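Local coordinates for protein sugar kinase, pfkB family (Thermotoga maritima, PDB 2AJR) that probably phosphorylates a sugar phosphate with ATP, as a phosphofructokinase-like member of the pfkB family of carbohydrate kinases, at residues 41-44 / 45-48; 129-132 / 133-136. One frame throughout, in Å; residues are numbered along the deposited sequence.

Coming from the N terminus, contact 1 (41-44 with 45-48) turns the loop after strand 37-39 into strand 46-51, an outer strand, within this chain, of the four-stranded sheet that meets the second subunit. Contact 2 (129-132 with 133-136) comes later and forms the first two turns of helix 130-144, which packs on Phe73 of the large sheet and on helix 164-174. The two are in series, neither enclosing nor crossing the other; contact 1 closes one beta turn, and their centres lie about 37 Å apart. In both, side-chain and backbone bonds together shape the beginning of a regular element.

Contact 1. Residues 41-44 / 45-48; sequences NDLS and KTQM
Asp42 and Lys45 close a type I beta turn that leads into strand 46-51, Lys45 N donating to Asp42 O at 3.2 Å. Superimposed on this turn is an Asx turn. The Asp42 side chain swings its carboxylate anti to the backbone N (chi1 -165°), forward over the turn, where OD1 accepts from Ser44 N at 2.9 Å and from Ser44 OG at 2.7 Å. The serine hydroxyl, set between its own N and carbonyl carbon (chi1 82°), reaches OD1 from the same face of the carboxylate as the N-H. A single oxygen is thus gripped twice, which fixes the rotation of the carboxylate and leaves OD2 beside the CE methylene of the lysine. With an alanine here, Ser44 N and OG would probably be left without their shared acceptor and the turn would be less firmly set.

Lys45 crosses Asp42 at about a right angle. Its CD passes 3.9 Å from Asp42 CB and its CE comes within 3.6 Å of OD2, before a bend at the last torsion carries NZ to 4.2 Å from that oxygen. This is too far for a salt bridge, though the opposite charges probably still attract.

The turn feeds a strand in the four-stranded sheet, where Lys45 and Gln47 pair through their backbones with Phe28 and Glu26 of strand 22-28. On another side of the turn, Leu43 and Thr46 run side by side, CD1 of the leucine meeting CG2 of the threonine at 3.7 Å. Pro124 and Phe123 of the second subunit pack on these two residues, while Thr46 OG1 is hydrogen-bonded to Glu26 O.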
# COMPACT_ATOMS: atom_id res chain seq x y z
N ASN A 41 7.18 8.81 -10.65
CA ASN A 41 7.62 10.23 -10.53
C ASN A 41 6.45 11.20 -10.66
O ASN A 41 6.28 12.13 -9.87
CB ASN A 41 8.65 10.59 -11.62
CG ASN A 41 10.07 10.19 -11.25
OD1 ASN A 41 10.29 9.43 -10.30
ND2 ASN A 41 11.05 10.73 -11.99
N ASP A 42 5.67 10.97 -11.71
CA ASP A 42 4.45 11.71 -12.00
C ASP A 42 3.45 11.53 -10.86
O ASP A 42 3.00 10.40 -10.61
CB ASP A 42 3.89 11.17 -13.31
CG ASP A 42 2.84 12.06 -13.92
OD1 ASP A 42 2.18 12.82 -13.19
OD2 ASP A 42 2.67 11.97 -15.16
N LEU A 43 3.08 12.62 -10.18
CA LEU A 43 2.11 12.54 -9.08
C LEU A 43 0.69 12.26 -9.58
O LEU A 43 -0.18 11.87 -8.79
CB LEU A 43 2.14 13.80 -8.20
CG LEU A 43 2.01 13.57 -6.67
CD1 LEU A 43 0.79 12.68 -6.24
CD2 LEU A 43 3.33 13.01 -6.10
N SER A 44 0.47 12.43 -10.88
CA SER A 44 -0.82 12.11 -11.50
C SER A 44 -1.00 10.64 -11.86
O SER A 44 -2.02 10.28 -12.44
CB SER A 44 -1.00 12.92 -12.79
OG SER A 44 -0.34 12.29 -13.89
N LYS A 45 -0.01 9.80 -11.59
CA LYS A 45 -0.14 8.36 -11.84
C LYS A 45 -0.44 7.60 -10.55
O LYS A 45 -0.35 6.37 -10.49
CB LYS A 45 1.10 7.82 -12.55
CG LYS A 45 1.10 8.21 -14.01
CD LYS A 45 2.37 7.83 -14.74
CE LYS A 45 2.44 8.51 -16.12
NZ LYS A 45 1.11 8.40 -16.82
N THR A 46 -0.80 8.35 -9.52
CA THR A 46 -1.33 7.80 -8.31
C THR A 46 -2.52 8.63 -7.84
O THR A 46 -2.63 9.82 -8.13
CB THR A 46 -0.27 7.71 -7.21
OG1 THR A 46 -0.73 6.78 -6.22
CG2 THR A 46 -0.01 9.06 -6.57
N GLN A 47 -3.42 7.98 -7.12
CA GLN A 47 -4.63 8.61 -6.63
C GLN A 47 -4.97 7.93 -5.33
O GLN A 47 -4.81 6.72 -5.18
CB GLN A 47 -5.76 8.41 -7.64
CG GLN A 47 -6.95 9.34 -7.48
CD GLN A 47 -6.64 10.77 -7.92
OE1 GLN A 47 -6.14 11.58 -7.14
NE2 GLN A 47 -6.94 11.07 -9.18
N MSE A 48 -5.45 8.71 -4.37
CA MSE A 48 -5.83 8.13 -3.11
C MSE A 48 -7.13 8.73 -2.63
O MSE A 48 -7.29 9.95 -2.64
CB MSE A 48 -4.73 8.32 -2.10
CG MSE A 48 -4.81 7.32 -0.98
SE MSE A 48 -5.43 8.12 0.67
CE MSE A 48 -6.62 9.67 0.13

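Contact 2. Residues 129-132 / 133-136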
# COMPACT_ATOMS: atom_id res chain seq x y z
N THR A 129 -14.83 -5.64 17.89
CA THR A 129 -15.31 -6.34 19.07
C THR A 129 -16.84 -6.31 19.14
O THR A 129 -17.50 -5.63 18.34
CB THR A 129 -14.79 -5.69 20.35
OG1 THR A 129 -15.46 -4.43 20.55
CG2 THR A 129 -13.27 -5.49 20.28
N ASP A 130 -17.39 -7.03 20.11
CA ASP A 130 -18.84 -7.10 20.29
C ASP A 130 -19.41 -5.78 20.87
O ASP A 130 -20.53 -5.39 20.55
CB ASP A 130 -19.19 -8.29 21.20
CG ASP A 130 -20.32 -9.13 20.63
OD1 ASP A 130 -20.29 -9.43 19.42
OD2 ASP A 130 -21.23 -9.48 21.41
N MSE A 131 -18.64 -5.11 21.71
CA MSE A 131 -19.06 -3.80 22.19
C MSE A 131 -19.16 -2.80 21.03
O MSE A 131 -20.12 -2.04 20.97
CB MSE A 131 -18.17 -3.28 23.32
CG MSE A 131 -18.74 -3.61 24.71
SE MSE A 131 -20.59 -2.94 24.98
CE MSE A 131 -20.17 -1.34 26.11
N ASP A 132 -18.21 -2.84 20.10
CA ASP A 132 -18.23 -1.95 18.95
C ASP A 132 -19.47 -2.22 18.10
O ASP A 132 -20.15 -1.28 17.66
CB ASP A 132 -16.98 -2.13 18.07
CG ASP A 132 -15.71 -1.66 18.75
OD1 ASP A 132 -15.78 -0.83 19.69
OD2 ASP A 132 -14.62 -2.14 18.32
N VAL A 133 -19.78 -3.49 17.87
CA VAL A 133 -20.93 -3.83 17.04
C VAL A 133 -22.21 -3.33 17.72
O VAL A 133 -23.09 -2.81 17.05
CB VAL A 133 -20.99 -5.37 16.71
CG1 VAL A 133 -22.34 -5.76 16.09
CG2 VAL A 133 -19.87 -5.73 15.76
N ASN A 134 -22.29 -3.45 19.05
CA ASN A 134 -23.45 -2.95 19.78
C ASN A 134 -23.61 -1.44 19.68
O ASN A 134 -24.70 -0.94 19.43
CB ASN A 134 -23.41 -3.39 21.25
CG ASN A 134 -23.75 -4.86 21.41
OD1 ASN A 134 -24.39 -5.47 20.54
ND2 ASN A 134 -23.33 -5.44 22.52
N HIS A 135 -22.52 -0.71 19.86
CA HIS A 135 -22.56 0.73 19.70
C HIS A 135 -23.00 1.07 18.30
O HIS A 135 -23.77 2.01 18.11
CB HIS A 135 -21.19 1.34 19.97
CG HIS A 135 -20.79 1.30 21.40
ND1 HIS A 135 -19.48 1.40 21.80
CD2 HIS A 135 -21.52 1.17 22.53
CE1 HIS A 135 -19.42 1.34 23.12
NE2 HIS A 135 -20.64 1.20 23.59
N PHE A 136 -22.53 0.32 17.32
CA PHE A 136 -22.99 0.53 15.96
C PHE A 136 -24.50 0.32 15.80
O PHE A 136 -25.18 1.13 15.16
CB PHE A 136 -22.25 -0.36 14.95
CG PHE A 136 -22.79 -0.23 13.57
CD1 PHE A 136 -22.37 0.80 12.74
CD2 PHE A 136 -23.78 -1.08 13.12
CE1 PHE A 136 -22.90 0.97 11.46
CE2 PHE A 136 -24.31 -0.92 11.84
CZ PHE A 136 -23.88 0.11 11.02
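His135 spreads its ring above the carbonyl of Met131 in the opening turns of helix 130-144, with Met131 O 3.4 Å above one face and displaced toward the rim. The same oxygen accepts from His135 N at 3.0 Å, so the residue meets one carbonyl with both its backbone and its ring. Met131, present as selenomethionine, also brings its selenium toward this ring, but the approach is oblique and, as the residue has two conformers, remains tentative.

One residue back, Asn134 repeats the pattern with its amide: its N bonds to Asp130 O at 3.0 Å, and CG lies over that oxygen at 3.4 Å. Val133 N donates to Thr129 O at 3.2 Å, and the methyl CG2, which leans beside that N, touches the same oxygen at 3.5 Å. With Phe136 N bound to Asp132 O, four successive i to i+4 backbone bonds set the spacing of these side chains.

Further out, Val133 and Phe136 face the body of the alpha/beta fold. Val133 packs on Val128, Val160 and Ile164, whereas Phe136 brings its ring to Phe73 of strand 68-75, the planes inclined by about 45°, and also touches Leu19 and Leu168. The helix is thereby joined to helix 164-174 and to the central sheet.

What positions the first turn is its N-cap, Thr129. Asp132, three residues on, places a carboxylate near the N-terminal end of the helix, where it would probably interact favourably with the helix dipole, and its backbone N points at Thr129 OG1, donating at 3.2 Å with an angle of 164°.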